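PDB 6HCP: BauA from Acinetobacter baumannii, which carries iron across the outer membrane of this pathogen as its ferric preacinetobactin complex, working as a TonB-dependent receptor. Local coordinates for residues T87-Y92 and G580-D585; G351-F356 and Q364-A369; K606-L611 and N631-Q636. All coordinates share one frame; numbering follows the deposited sequence.

Contact 1 (T87-Y92 and G580-D585); sequences TDPSIY and GFTYLD. With C8E ((hydroxyethyloxy)tri(ethyloxy)octane), chain B.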
loop_
_atom_site.group_PDB
_atom_site.type_symbol
_atom_site.label_atom_id
_atom_site.label_comp_id
_atom_site.label_asym_id
_atom_site.label_seq_id
_atom_site.Cartn_x
_atom_site.Cartn_y
_atom_site.Cartn_z
ATOM N N THR A 87 -21.955 7.982 0.863
ATOM C CA THR A 87 -21.898 9.412 1.138
ATOM C C THR A 87 -22.994 9.893 2.094
ATOM O O THR A 87 -23.090 11.090 2.348
ATOM C CB THR A 87 -21.957 10.220 -0.169
ATOM O OG1 THR A 87 -23.135 9.892 -0.917
ATOM C CG2 THR A 87 -20.720 9.962 -0.998
ATOM N N ASP A 88 -23.910 9.009 2.508
ATOM C CA ASP A 88 -25.094 9.467 3.245
ATOM C C ASP A 88 -24.850 9.305 4.740
ATOM O O ASP A 88 -24.771 8.192 5.256
ATOM C CB ASP A 88 -26.336 8.690 2.812
ATOM C CG ASP A 88 -27.640 9.245 3.366
ATOM O OD1 ASP A 88 -27.606 9.908 4.432
ATOM O OD2 ASP A 88 -28.676 8.945 2.754
ATOM N N PRO A 89 -24.672 10.409 5.485
ATOM C CA PRO A 89 -24.357 10.316 6.912
ATOM C C PRO A 89 -25.521 9.833 7.790
ATOM O O PRO A 89 -25.325 9.590 8.981
ATOM C CB PRO A 89 -24.023 11.769 7.280
ATOM C CG PRO A 89 -24.877 12.591 6.328
ATOM C CD PRO A 89 -24.920 11.788 5.044
ATOM N N SER A 90 -26.710 9.683 7.203
ATOM C CA SER A 90 -27.841 9.132 7.939
ATOM C C SER A 90 -27.975 7.625 7.703
ATOM O O SER A 90 -28.936 7.006 8.179
ATOM C CB SER A 90 -29.117 9.874 7.576
ATOM O OG SER A 90 -29.081 11.182 8.129
ATOM N N ILE A 91 -27.045 7.036 6.942
ATOM C CA ILE A 91 -27.063 5.596 6.751
ATOM C C ILE A 91 -25.780 5.007 7.352
ATOM O O ILE A 91 -24.704 5.579 7.222
ATOM C CB ILE A 91 -27.238 5.270 5.256
ATOM C CG1 ILE A 91 -28.562 5.876 4.762
ATOM C CG2 ILE A 91 -27.139 3.771 5.018
ATOM C CD1 ILE A 91 -28.997 5.459 3.413
ATOM N N TYR A 92 -25.930 3.907 8.082
ATOM C CA TYR A 92 -24.788 3.254 8.703
ATOM C C TYR A 92 -24.776 1.776 8.331
ATOM O O TYR A 92 -25.803 1.097 8.431
ATOM C CB TYR A 92 -24.825 3.383 10.224
ATOM C CG TYR A 92 -23.701 2.656 10.910
ATOM C CD1 TYR A 92 -22.392 3.109 10.797
ATOM C CD2 TYR A 92 -23.924 1.456 11.573
ATOM C CE1 TYR A 92 -21.332 2.372 11.303
ATOM C CE2 TYR A 92 -22.878 0.716 12.087
ATOM C CZ TYR A 92 -21.580 1.199 11.994
ATOM O OH TYR A 92 -20.555 0.448 12.477
ATOM N N GLY A 580 -22.122 14.739 3.892
ATOM C CA GLY A 580 -22.769 15.424 4.975
ATOM C C GLY A 580 -22.274 14.974 6.334
ATOM O O GLY A 580 -21.324 14.160 6.467
ATOM N N PHE A 581 -22.944 15.517 7.341
ATOM C CA PHE A 581 -22.652 15.316 8.755
ATOM C C PHE A 581 -23.973 15.025 9.467
ATOM O O PHE A 581 -24.998 15.644 9.169
ATOM C CB PHE A 581 -22.007 16.561 9.375
ATOM C CG PHE A 581 -20.789 17.055 8.633
ATOM C CD1 PHE A 581 -20.919 17.836 7.494
ATOM C CD2 PHE A 581 -19.514 16.678 9.030
ATOM C CE1 PHE A 581 -19.802 18.196 6.749
ATOM C CE2 PHE A 581 -18.395 17.110 8.329
ATOM C CZ PHE A 581 -18.544 17.813 7.157
ATOM N N THR A 582 -23.941 14.073 10.403
ATOM C CA THR A 582 -25.091 13.825 11.254
ATOM C C THR A 582 -24.668 13.679 12.715
ATOM O O THR A 582 -23.575 13.221 13.012
ATOM C CB THR A 582 -25.829 12.547 10.862
ATOM O OG1 THR A 582 -24.821 11.527 10.832
ATOM C CG2 THR A 582 -26.589 12.680 9.563
ATOM N N TYR A 583 -25.548 14.153 13.600
ATOM C CA TYR A 583 -25.536 13.818 15.006
ATOM C C TYR A 583 -26.819 13.042 15.324
ATOM O O TYR A 583 -27.914 13.463 14.946
ATOM C CB TYR A 583 -25.481 15.069 15.890
ATOM C CG TYR A 583 -25.647 14.769 17.362
ATOM C CD1 TYR A 583 -24.644 14.122 18.081
ATOM C CD2 TYR A 583 -26.861 14.991 18.006
ATOM C CE1 TYR A 583 -24.851 13.695 19.386
ATOM C CE2 TYR A 583 -27.068 14.610 19.324
ATOM C CZ TYR A 583 -26.060 13.959 20.016
ATOM O OH TYR A 583 -26.263 13.617 21.324
ATOM N N LEU A 584 -26.651 11.879 15.946
ATOM C CA LEU A 584 -27.752 11.010 16.329
ATOM C C LEU A 584 -27.664 10.729 17.827
ATOM O O LEU A 584 -26.584 10.395 18.338
ATOM C CB LEU A 584 -27.628 9.720 15.517
ATOM C CG LEU A 584 -28.596 8.603 15.879
ATOM C CD1 LEU A 584 -29.991 8.951 15.393
ATOM C CD2 LEU A 584 -28.133 7.293 15.275
ATOM N N ASP A 585 -28.820 10.809 18.492
ATOM C CA ASP A 585 -28.955 10.441 19.882
ATOM C C ASP A 585 -29.974 9.310 19.971
ATOM O O ASP A 585 -31.180 9.561 20.025
ATOM C CB ASP A 585 -29.377 11.654 20.717
ATOM C CG ASP A 585 -29.610 11.324 22.174
ATOM O OD1 ASP A 585 -28.872 10.457 22.666
ATOM O OD2 ASP A 585 -30.652 11.777 22.717
HETATM C C1 C8E B . -25.523 19.360 11.422
HETATM C C2 C8E B . -24.136 19.257 12.003
HETATM C C3 C8E B . -23.837 17.854 12.524
HETATM C C4 C8E B . -22.399 17.789 13.038
HETATM C C5 C8E B . -21.973 16.374 13.414
HETATM C C6 C8E B . -20.454 16.219 13.388
HETATM C C7 C8E B . -20.053 14.749 13.458
HETATM C C8 C8E B . -18.618 14.487 12.973
HETATM O O9 C8E B . -18.019 13.404 13.675
HETATM C C10 C8E B . -17.258 12.454 12.916
HETATM C C11 C8E B . -16.716 11.336 13.791
HETATM O O12 C8E B . -15.370 11.537 14.230
HETATM C C13 C8E B . -15.259 11.563 15.685
HETATM C C14 C8E B . -14.486 10.361 16.275
HETATM O O15 C8E B . -14.932 9.871 17.579
HETATM C C16 C8E B . -14.423 8.534 17.908
HETATM C C17 C8E B . -14.932 7.893 19.237
HETATM O O18 C8E B . -14.107 6.705 19.478
#
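The hydroxyl of Thr582, on a barrel strand, donates the one hydrogen bond joining the two segments, reaching Pro89 O from above the carbonyl plane, 52° out of it, with OG1 and O 2.7 Å apart. In Thr582, OG1 sits between the backbone N and the carbonyl carbon (chi1 52°). That leaves the methyl CG2 on the other branch, 3.6 Å from Pro89 CB and 3.2 Å from Ser90 OG, whose polar partner is Glu564. A threonine suits this place: its hydroxyl donates to Pro89 O while its methyl packs on the proline ring and beside Ser90. The next ring atom, Pro89 CG, rests against bare backbone, 3.5 Å from Gly580 C; glycine, having no side chain, lets the ring come down on the main chain. Pro89 also fits its own loop, a type I turn from Asp88 to Ile91, where its ring fixes phi near the required value. Asp88 stiffens the bend with an Asx turn, OD1 accepting from Ser90 N at 2.9 Å and also forming a salt bridge with Lys142. The contact docks a plug loop on the barrel's inner wall, while Phe581 points away toward a bound detergent tail. Strand 575-590, which carries residues 580-585, is flanked by strand 549-569, through Trp565, and by strand 599-618, through Gln608 and Lys610; the plug loop runs on into strand 91-92, which pairs with strand 105-106.

Contact 2 (G351-F356 and Q364-A369); sequences GFKGKF and QWVANA. With C8E ((hydroxyethyloxy)tri(ethyloxy)octane), chain C; C8E ((hydroxyethyloxy)tri(ethyloxy)octane), chain D.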
loop_
_atom_site.group_PDB
_atom_site.type_symbol
_atom_site.label_atom_id
_atom_site.label_comp_id
_atom_site.label_asym_id
_atom_site.label_seq_id
_atom_site.Cartn_x
_atom_site.Cartn_y
_atom_site.Cartn_z
ATOM N N GLY A 351 -54.920 1.453 -7.453
ATOM C CA GLY A 351 -55.611 2.617 -6.977
ATOM C C GLY A 351 -55.968 3.594 -8.083
ATOM O O GLY A 351 -55.902 3.283 -9.268
ATOM N N PHE A 352 -56.328 4.790 -7.631
ATOM C CA PHE A 352 -56.692 5.885 -8.459
ATOM C C PHE A 352 -55.916 7.097 -7.979
ATOM O O PHE A 352 -55.695 7.261 -6.778
ATOM C CB PHE A 352 -58.195 6.174 -8.365
ATOM C CG PHE A 352 -59.073 5.085 -8.930
ATOM C CD1 PHE A 352 -59.401 5.061 -10.275
ATOM C CD2 PHE A 352 -59.543 4.066 -8.122
ATOM C CE1 PHE A 352 -60.185 4.044 -10.802
ATOM C CE2 PHE A 352 -60.307 3.038 -8.654
ATOM C CZ PHE A 352 -60.596 3.010 -9.997
ATOM N N LYS A 353 -55.654 8.008 -8.915
ATOM C CA LYS A 353 -55.125 9.313 -8.611
ATOM C C LYS A 353 -55.958 10.341 -9.379
ATOM O O LYS A 353 -56.342 10.080 -10.509
ATOM C CB LYS A 353 -53.660 9.441 -9.047
ATOM C CG LYS A 353 -52.696 8.449 -8.419
ATOM C CD LYS A 353 -51.248 8.599 -8.874
ATOM C CE LYS A 353 -50.335 7.616 -8.169
ATOM N NZ LYS A 353 -48.903 7.877 -8.454
ATOM N N GLY A 354 -56.090 11.538 -8.824
ATOM C CA GLY A 354 -56.870 12.567 -9.488
ATOM C C GLY A 354 -56.512 13.958 -9.029
ATOM O O GLY A 354 -55.728 14.129 -8.101
ATOM N N LYS A 355 -57.212 14.945 -9.609
ATOM C CA LYS A 355 -57.014 16.345 -9.303
ATOM C C LYS A 355 -58.352 17.086 -9.385
ATOM O O LYS A 355 -59.228 16.695 -10.164
ATOM C CB LYS A 355 -56.051 16.978 -10.306
ATOM C CG LYS A 355 -54.659 16.370 -10.339
ATOM C CD LYS A 355 -53.761 16.989 -11.389
ATOM C CE LYS A 355 -52.456 16.232 -11.514
ATOM N NZ LYS A 355 -51.578 16.830 -12.543
ATOM N N PHE A 356 -58.482 18.122 -8.558
ATOM C CA PHE A 356 -59.599 19.052 -8.597
ATOM C C PHE A 356 -59.149 20.331 -7.903
ATOM O O PHE A 356 -58.062 20.376 -7.317
ATOM C CB PHE A 356 -60.859 18.447 -7.959
ATOM C CG PHE A 356 -60.727 18.103 -6.493
ATOM C CD1 PHE A 356 -61.010 19.033 -5.512
ATOM C CD2 PHE A 356 -60.388 16.815 -6.100
ATOM C CE1 PHE A 356 -60.851 18.721 -4.171
ATOM C CE2 PHE A 356 -60.301 16.479 -4.758
ATOM C CZ PHE A 356 -60.502 17.440 -3.796
ATOM N N GLN A 364 -54.456 17.330 -5.277
ATOM C CA GLN A 364 -53.957 16.131 -5.938
ATOM C C GLN A 364 -54.053 14.985 -4.931
ATOM O O GLN A 364 -53.482 15.099 -3.847
ATOM C CB GLN A 364 -52.481 16.306 -6.302
ATOM C CG GLN A 364 -52.091 15.912 -7.711
ATOM C CD GLN A 364 -50.712 16.469 -7.983
ATOM O OE1 GLN A 364 -50.564 17.579 -8.486
ATOM N NE2 GLN A 364 -49.717 15.846 -7.375
ATOM N N TRP A 365 -54.844 13.964 -5.256
ATOM C CA TRP A 365 -55.183 12.933 -4.297
ATOM C C TRP A 365 -54.837 11.572 -4.884
ATOM O O TRP A 365 -54.747 11.400 -6.103
ATOM C CB TRP A 365 -56.664 13.010 -3.882
ATOM C CG TRP A 365 -57.595 12.822 -5.044
ATOM C CD1 TRP A 365 -58.107 13.811 -5.833
ATOM C CD2 TRP A 365 -58.097 11.586 -5.571
ATOM N NE1 TRP A 365 -58.874 13.267 -6.825
ATOM C CE2 TRP A 365 -58.882 11.905 -6.699
ATOM C CE3 TRP A 365 -57.958 10.240 -5.214
ATOM C CZ2 TRP A 365 -59.543 10.939 -7.451
ATOM C CZ3 TRP A 365 -58.585 9.280 -5.981
ATOM C CH2 TRP A 365 -59.356 9.622 -7.093
ATOM N N VAL A 366 -54.734 10.584 -3.985
ATOM C CA VAL A 366 -54.528 9.222 -4.353
ATOM C C VAL A 366 -55.255 8.322 -3.345
ATOM O O VAL A 366 -55.322 8.636 -2.163
ATOM C CB VAL A 366 -53.018 8.895 -4.403
ATOM C CG1 VAL A 366 -52.314 9.295 -3.120
ATOM C CG2 VAL A 366 -52.766 7.432 -4.723
ATOM N N ALA A 367 -55.769 7.202 -3.847
ATOM C CA ALA A 367 -56.383 6.188 -3.010
ATOM C C ALA A 367 -55.920 4.831 -3.521
ATOM O O ALA A 367 -55.979 4.571 -4.712
ATOM C CB ALA A 367 -57.891 6.289 -3.039
ATOM N N ASN A 368 -55.536 3.937 -2.598
ATOM C CA ASN A 368 -55.045 2.660 -3.039
ATOM C C ASN A 368 -55.411 1.551 -2.056
ATOM O O ASN A 368 -55.909 1.789 -0.942
ATOM C CB ASN A 368 -53.534 2.714 -3.321
ATOM C CG ASN A 368 -52.678 2.651 -2.071
ATOM O OD1 ASN A 368 -53.112 3.057 -0.994
ATOM N ND2 ASN A 368 -51.427 2.226 -2.232
ATOM N N ALA A 369 -55.245 0.332 -2.562
ATOM C CA ALA A 369 -55.346 -0.896 -1.823
ATOM C C ALA A 369 -54.103 -1.731 -2.114
ATOM O O ALA A 369 -53.686 -1.815 -3.276
ATOM C CB ALA A 369 -56.601 -1.633 -2.236
HETATM C C1 C8E C . -59.589 4.120 1.140
HETATM C C2 C8E C . -60.110 3.869 -0.255
HETATM C C3 C8E C . -59.452 2.675 -0.934
HETATM C C4 C8E C . -59.443 2.818 -2.462
HETATM C C5 C8E C . -59.178 1.484 -3.161
HETATM C C6 C8E C . -58.866 1.632 -4.636
HETATM C C7 C8E C . -58.751 0.252 -5.276
HETATM C C8 C8E C . -59.368 0.206 -6.669
HETATM O O9 C8E C . -58.602 -0.584 -7.587
HETATM C C10 C8E C . -58.504 0.060 -8.862
HETATM C C11 C8E C . -58.241 -0.953 -9.952
HETATM O O12 C8E C . -57.580 -0.261 -10.998
HETATM C C1 C8E D . -64.377 8.995 -16.957
HETATM C C2 C8E D . -65.003 8.517 -15.657
HETATM C C3 C8E D . -64.859 7.009 -15.423
HETATM C C4 C8E D . -65.141 6.597 -13.966
HETATM C C5 C8E D . -64.292 5.403 -13.502
HETATM C C6 C8E D . -64.422 5.082 -12.002
HETATM C C7 C8E D . -63.745 6.126 -11.106
HETATM C C8 C8E D . -63.565 5.683 -9.646
HETATM O O9 C8E D . -62.989 6.707 -8.801
HETATM C C10 C8E D . -62.770 6.210 -7.466
HETATM C C11 C8E D . -62.096 7.228 -6.554
HETATM O O12 C8E D . -61.978 6.742 -5.203
HETATM C C13 C8E D . -62.286 7.742 -4.221
HETATM C C14 C8E D . -61.574 7.456 -2.905
HETATM O O15 C8E D . -62.277 8.045 -1.803
HETATM C C16 C8E D . -62.360 7.190 -0.649
HETATM C C17 C8E D . -63.397 7.698 0.362
HETATM O O18 C8E D . -63.469 6.907 1.568
HETATM C C19 C8E D . -64.129 5.638 1.414
HETATM C C20 C8E D . -64.503 5.017 2.762
HETATM O O21 C8E D . -64.396 3.585 2.720
HETATM O O HOH W 1 -60.647 14.546 -8.795
#
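Trp365 lays its indole flat over the opposing strand, with Gly354 N 3.5 Å above the ring plane and over its centre. Its CG lies between the backbone N and the carbonyl carbon (chi1 61°), which turns the ring across toward residues 351-356. Gly354 has no side chain to bar the way, so the indole covers bare peptide. At the far end of the indole, CH2 is 3.9 Å from Phe352 CB; at the near end CD1 lies 3.6 Å from Phe356 CE2, the rings oblique, planes at 39°. Such a cross-strand aromatic over glycine, often called aromatic rescue, here falls at a hydrogen-bonded pair of an antiparallel hairpin in the transmembrane barrel. Trp365 NE1 stays satisfied by a water in the indole plane, 2.9 Å away, which also donates to Lys355 O. The ring of Phe352 leads away from residues 364-369 and meets two detergent molecules, one over a face and the other obliquely, as suits an aromatic on the membrane side. On the other face, Lys353 CG lies 3.8 Å from Val366 CG2 and Lys355 CG 3.7 Å from Gln364 CG, side by side, the lysine stems running on past these apolar contacts.

Contact 3 (K606-L611 and N631-Q636); sequences KNQAKL and NAVSKQ. With C8E ((hydroxyethyloxy)tri(ethyloxy)octane), chain B.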
loop_
_atom_site.group_PDB
_atom_site.type_symbol
_atom_site.label_atom_id
_atom_site.label_comp_id
_atom_site.label_asym_id
_atom_site.label_seq_id
_atom_site.Cartn_x
_atom_site.Cartn_y
_atom_site.Cartn_z
ATOM N N LYS A 606 -22.992 7.777 17.105
ATOM C CA LYS A 606 -23.710 9.029 17.323
ATOM C C LYS A 606 -23.288 10.101 16.314
ATOM O O LYS A 606 -24.085 10.942 15.960
ATOM C CB LYS A 606 -23.499 9.530 18.749
ATOM C CG LYS A 606 -24.206 8.663 19.779
ATOM C CD LYS A 606 -24.018 9.144 21.198
ATOM C CE LYS A 606 -24.969 10.240 21.595
ATOM N NZ LYS A 606 -25.131 10.240 23.067
ATOM N N ASN A 607 -22.064 10.010 15.804
ATOM C CA ASN A 607 -21.554 11.034 14.870
ATOM C C ASN A 607 -21.115 10.345 13.575
ATOM O O ASN A 607 -20.340 9.416 13.634
ATOM C CB ASN A 607 -20.385 11.825 15.464
ATOM C CG ASN A 607 -20.709 12.458 16.812
ATOM O OD1 ASN A 607 -21.822 12.888 17.035
ATOM N ND2 ASN A 607 -19.698 12.737 17.607
ATOM N N GLN A 608 -21.451 10.953 12.431
ATOM C CA GLN A 608 -20.918 10.536 11.136
ATOM C C GLN A 608 -20.570 11.769 10.315
ATOM O O GLN A 608 -21.290 12.771 10.325
ATOM C CB GLN A 608 -21.921 9.711 10.335
ATOM C CG GLN A 608 -22.303 8.384 10.957
ATOM C CD GLN A 608 -22.931 7.489 9.910
ATOM O OE1 GLN A 608 -22.594 7.565 8.739
ATOM N NE2 GLN A 608 -24.024 6.854 10.267
ATOM N N ALA A 609 -19.470 11.660 9.573
ATOM C CA ALA A 609 -19.085 12.642 8.582
ATOM C C ALA A 609 -18.589 11.899 7.344
ATOM O O ALA A 609 -17.742 10.996 7.454
ATOM C CB ALA A 609 -17.995 13.527 9.125
ATOM N N LYS A 610 -19.225 12.178 6.208
ATOM C CA LYS A 610 -18.892 11.520 4.969
ATOM C C LYS A 610 -18.724 12.585 3.888
ATOM O O LYS A 610 -19.519 13.500 3.797
ATOM C CB LYS A 610 -19.986 10.525 4.579
ATOM C CG LYS A 610 -20.079 9.295 5.467
ATOM C CD LYS A 610 -21.259 8.387 5.153
ATOM C CE LYS A 610 -21.284 7.172 6.054
ATOM N NZ LYS A 610 -22.497 6.353 5.838
ATOM N N LEU A 611 -17.741 12.375 3.009
ATOM C CA LEU A 611 -17.560 13.256 1.868
ATOM C C LEU A 611 -16.964 12.458 0.713
ATOM O O LEU A 611 -15.952 11.784 0.875
ATOM C CB LEU A 611 -16.640 14.418 2.253
ATOM C CG LEU A 611 -16.389 15.443 1.147
ATOM C CD1 LEU A 611 -17.701 16.020 0.658
ATOM C CD2 LEU A 611 -15.473 16.552 1.641
ATOM N N ASN A 631 -14.933 8.615 5.310
ATOM C CA ASN A 631 -16.061 8.110 6.070
ATOM C C ASN A 631 -15.594 7.988 7.524
ATOM O O ASN A 631 -14.796 7.139 7.827
ATOM C CB ASN A 631 -16.548 6.792 5.459
ATOM C CG ASN A 631 -17.494 5.992 6.342
ATOM O OD1 ASN A 631 -18.051 6.509 7.299
ATOM N ND2 ASN A 631 -17.622 4.698 6.073
ATOM N N ALA A 632 -16.011 8.934 8.368
ATOM C CA ALA A 632 -15.586 9.023 9.748
ATOM C C ALA A 632 -16.793 8.845 10.666
ATOM O O ALA A 632 -17.768 9.594 10.568
ATOM C CB ALA A 632 -14.924 10.357 10.008
ATOM N N VAL A 633 -16.690 7.891 11.588
ATOM C CA VAL A 633 -17.741 7.688 12.584
ATOM C C VAL A 633 -17.125 7.600 13.981
ATOM O O VAL A 633 -15.972 7.232 14.139
ATOM C CB VAL A 633 -18.604 6.454 12.271
ATOM C CG1 VAL A 633 -19.125 6.491 10.848
ATOM C CG2 VAL A 633 -17.877 5.148 12.536
ATOM N N SER A 634 -17.978 7.841 14.982
ATOM C CA SER A 634 -17.629 7.754 16.387
ATOM C C SER A 634 -17.956 6.352 16.918
ATOM O O SER A 634 -18.322 5.450 16.174
ATOM C CB SER A 634 -18.322 8.829 17.169
ATOM O OG SER A 634 -19.724 8.757 16.994
ATOM N N LYS A 635 -17.774 6.162 18.226
ATOM C CA LYS A 635 -17.835 4.837 18.818
ATOM C C LYS A 635 -19.257 4.265 18.742
ATOM O O LYS A 635 -20.236 5.015 18.639
ATOM C CB LYS A 635 -17.346 4.918 20.262
ATOM C CG LYS A 635 -18.229 5.688 21.232
ATOM C CD LYS A 635 -17.747 5.448 22.660
ATOM C CE LYS A 635 -18.615 6.074 23.719
ATOM N NZ LYS A 635 -18.216 5.588 25.060
ATOM N N GLN A 636 -19.359 2.941 18.878
ATOM C CA GLN A 636 -20.658 2.261 18.963
ATOM C C GLN A 636 -20.642 1.322 20.169
ATOM O O GLN A 636 -19.667 0.608 20.415
ATOM C CB GLN A 636 -20.956 1.463 17.692
ATOM C CG GLN A 636 -20.576 2.182 16.397
ATOM C CD GLN A 636 -19.275 1.689 15.813
ATOM O OE1 GLN A 636 -19.151 0.520 15.491
ATOM N NE2 GLN A 636 -18.293 2.576 15.721
HETATM C C1 C8E B . -25.523 19.360 11.422
HETATM C C2 C8E B . -24.136 19.257 12.003
HETATM C C3 C8E B . -23.837 17.854 12.524
HETATM C C4 C8E B . -22.399 17.789 13.038
HETATM C C5 C8E B . -21.973 16.374 13.414
HETATM C C6 C8E B . -20.454 16.219 13.388
HETATM C C7 C8E B . -20.053 14.749 13.458
HETATM C C8 C8E B . -18.618 14.487 12.973
HETATM O O9 C8E B . -18.019 13.404 13.675
HETATM C C10 C8E B . -17.258 12.454 12.916
HETATM C C11 C8E B . -16.716 11.336 13.791
HETATM O O12 C8E B . -15.370 11.537 14.230
HETATM C C13 C8E B . -15.259 11.563 15.685
HETATM C C14 C8E B . -14.486 10.361 16.275
HETATM O O15 C8E B . -14.932 9.871 17.579
HETATM C C16 C8E B . -14.423 8.534 17.908
HETATM C C17 C8E B . -14.932 7.893 19.237
HETATM O O18 C8E B . -14.107 6.705 19.478
HETATM O O HOH W 2 -20.785 7.507 19.066
#
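Asn631 begins the second segment by laying its amide beside the stem of Lys610. With CG anti to the backbone N (chi1 166°), OD1 comes within 3.5 Å of Lys610 CE, while the ammonium group beyond hydrogen-bonds to plug carbonyls, chiefly Ile91 O, with Asp88 O and Ala85 O. Ala632 follows on the opposite face, paired with Ala609: its N donates to Ala609 O at 2.8 Å, and Ala609 N returns the bond to Ala632 O. Two small methyl groups suit this outer face, where a detergent chain lies across the strands. Val633 turns inward again, CG1 packing 3.7 Å from Gln608 CG with both side chains pointing the same way. At Ser634 the ladder changes character. Its N still donates to Asn607 O (3.1 Å), but the return bond from Asn607 N ends on Ser634 OG (2.9 Å), so a serine hydroxyl stands in for a main-chain acceptor as the strand gives way to a loop. A water links the same OG, 2.6 Å away, to Lys606 N and to Lys635 O. Gln636 uses the carbonyl left over, its NE2 donating to Ser634 O at 2.9 Å. This antiparallel hairpin of barrel strands 599-618 and 622-637 is bordered by strand 575-590 on the Asn607 side and by strand 645-662 beyond Val633, with plug strand 91-92 against Gln608 and Gln636 on the inner face.

How the contacts relate
Contact 1, between plug and barrel, adjoins contact 3, a barrel hairpin whose inner face meets the same plug loop, their centres about 7 Å apart, whereas contact 2 is a separate hairpin of the same barrel wall, its centre about 34 Å from that of contact 1 and about 41 Å from that of contact 3. Barrel strands 575-590 and 599-618 are neighbours, and Leu584 N lies 2.7 Å from Lys606 O, a probable hydrogen bond between contacts 1 and 3. The plug loop of contact 1 is also held by contact 3, through Lys610 NZ, 2.7 Å from Ile91 O. One detergent molecule runs along the outside of both; contact 2 has two others of its own.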